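Local coordinates for sulfur oxidation protein soxB (Thermus thermophilus, PDB 2WDD) that probably hydrolyses the sulfur-sulfur bond of cysteine S-thiosulfonate in the sulfur oxidation pathway, using a pair of manganese ions, at residues A[89-92]-A[93-97]. Residues are numbered along the deposited sequence; the frame is centred on the assembly and turned at random. Where two conformers were deposited one is given.
Sequences VDFV and ELART
Asp90 O accepts Leu94 N at 2.9 Å along a nearly straight N-H...O line (166°), the first of four successive i-to-i+4 backbone bonds that start helix 91-98. Ala95 N to Phe91 O (2.8 Å) and Arg96 N to Val92 O follow, and Thr97 N to Glu93 O is the fourth. That last carbonyl, Glu93 O, takes a second donor from Thr97: OG1 at 2.9 Å, from the opposite face of the carbonyl plane.

Side-chain contacts follow the same i-to-i+4 spacing. Leu94, its CG beside the backbone N (chi1 -62°), folds back over the first turn, so that CG lies 3.9 Å from Asp90 CB and CD1 only slightly farther. Without Leu94 CG and its methyls, as with an alanine in its place, Asp90 CB would probably lose its cover and Tyr84 of helix 81-86 part of its packing. Ala95 CB sits over one face of the Phe91 ring, offset toward its rim and 4.2 Å from CE2; Met47 and Thr409 also touch that ring. Val92 and Arg96 point the same way side by side, with Val92 CG1 4.0 Å from Arg96 NE.

The charged ends of Asp90 and Arg96 find partners outside the segment. Asp90 OD2 forms a salt bridge with Arg78, while Arg96 pairs through NE with the C-terminal carboxylate of Gly562 and donates from NH2 to Pro412 O.

With Asp90 at the N-cap position but making no side-chain capping bond, this is the N-terminal end and most of the short, partly buried alpha-helix 91-98, packed on helix 81-86 and tied to the chain's C-terminus, away from the manganese site.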
loop_
_atom_site.group_PDB
_atom_site.type_symbol
_atom_site.label_atom_id
_atom_site.label_comp_id
_atom_site.label_asym_id
_atom_site.label_seq_id
_atom_site.Cartn_x
_atom_site.Cartn_y
_atom_site.Cartn_z
ATOM N N VAL A 89 1.038 18.496 -0.323
ATOM C CA VAL A 89 0.931 19.961 -0.278
ATOM C C VAL A 89 -0.336 20.379 0.480
ATOM O O VAL A 89 -1.408 19.840 0.230
ATOM C CB VAL A 89 1.004 20.569 -1.700
ATOM C CG1 VAL A 89 0.690 22.068 -1.680
ATOM C CG2 VAL A 89 2.392 20.326 -2.296
ATOM N N ASP A 90 -0.184 21.306 1.427
ATOM C CA ASP A 90 -1.303 21.809 2.244
ATOM C C ASP A 90 -2.009 20.739 3.052
ATOM O O ASP A 90 -3.154 20.931 3.467
ATOM C CB ASP A 90 -2.352 22.535 1.382
ATOM C CG ASP A 90 -1.748 23.573 0.451
ATOM O OD1 ASP A 90 -0.813 24.288 0.865
ATOM O OD2 ASP A 90 -2.259 23.704 -0.680
ATOM N N PHE A 91 -1.349 19.610 3.284
ATOM C CA PHE A 91 -2.033 18.495 3.928
ATOM C C PHE A 91 -2.825 18.769 5.194
ATOM O O PHE A 91 -4.019 18.461 5.250
ATOM C CB PHE A 91 -1.145 17.269 4.102
ATOM C CG PHE A 91 -1.882 16.087 4.655
ATOM C CD1 PHE A 91 -2.676 15.300 3.830
ATOM C CD2 PHE A 91 -1.865 15.818 6.015
ATOM C CE1 PHE A 91 -3.388 14.217 4.346
ATOM C CE2 PHE A 91 -2.595 14.767 6.543
ATOM C CZ PHE A 91 -3.354 13.958 5.707
ATOM N N VAL A 92 -2.166 19.271 6.231
ATOM C CA VAL A 92 -2.882 19.475 7.480
ATOM C C VAL A 92 -4.077 20.405 7.284
ATOM O O VAL A 92 -5.179 20.115 7.758
ATOM C CB VAL A 92 -1.967 19.954 8.608
ATOM C CG1 VAL A 92 -2.798 20.287 9.848
ATOM C CG2 VAL A 92 -0.910 18.899 8.920
ATOM N N GLU A 93 -3.860 21.513 6.572
ATOM C CA GLU A 93 -4.936 22.467 6.332
ATOM C C GLU A 93 -6.114 21.803 5.627
ATOM O O GLU A 93 -7.268 21.983 6.030
ATOM C CB GLU A 93 -4.431 23.666 5.524
ATOM C CG GLU A 93 -3.352 24.471 6.230
ATOM C CD GLU A 93 -3.059 25.796 5.550
ATOM O OE1 GLU A 93 -4.011 26.563 5.293
ATOM O OE2 GLU A 93 -1.871 26.083 5.293
ATOM N N LEU A 94 -5.830 21.010 4.600
ATOM C CA LEU A 94 -6.895 20.333 3.867
ATOM C C LEU A 94 -7.557 19.211 4.665
ATOM O O LEU A 94 -8.744 18.945 4.497
ATOM C CB LEU A 94 -6.404 19.840 2.504
ATOM C CG LEU A 94 -5.944 20.992 1.606
ATOM C CD1 LEU A 94 -5.565 20.481 0.220
ATOM C CD2 LEU A 94 -7.028 22.078 1.515
ATOM N N ALA A 95 -6.798 18.567 5.551
ATOM C CA ALA A 95 -7.367 17.517 6.386
ATOM C C ALA A 95 -8.387 18.156 7.343
ATOM O O ALA A 95 -9.453 17.580 7.612
ATOM C CB ALA A 95 -6.251 16.798 7.162
ATOM N N ARG A 96 -8.078 19.350 7.837
ATOM C CA ARG A 96 -9.020 20.049 8.716
ATOM C C ARG A 96 -10.241 20.492 7.910
ATOM O O ARG A 96 -11.355 20.538 8.423
ATOM C CB ARG A 96 -8.368 21.272 9.358
ATOM C CG ARG A 96 -7.065 20.973 10.072
ATOM C CD ARG A 96 -7.260 20.867 11.557
ATOM N NE ARG A 96 -5.985 20.736 12.253
ATOM C CZ ARG A 96 -5.715 19.775 13.127
ATOM N NH1 ARG A 96 -6.633 18.860 13.410
ATOM N NH2 ARG A 96 -4.525 19.732 13.708
ATOM N N THR A 97 -10.019 20.841 6.651
ATOM C CA THR A 97 -11.082 21.352 5.795
ATOM C C THR A 97 -12.105 20.305 5.376
ATOM O O THR A 97 -13.319 20.488 5.555
ATOM C CB THR A 97 -10.454 22.029 4.542
ATOM O OG1 THR A 97 -9.657 23.147 4.949
ATOM C CG2 THR A 97 -11.530 22.483 3.549
#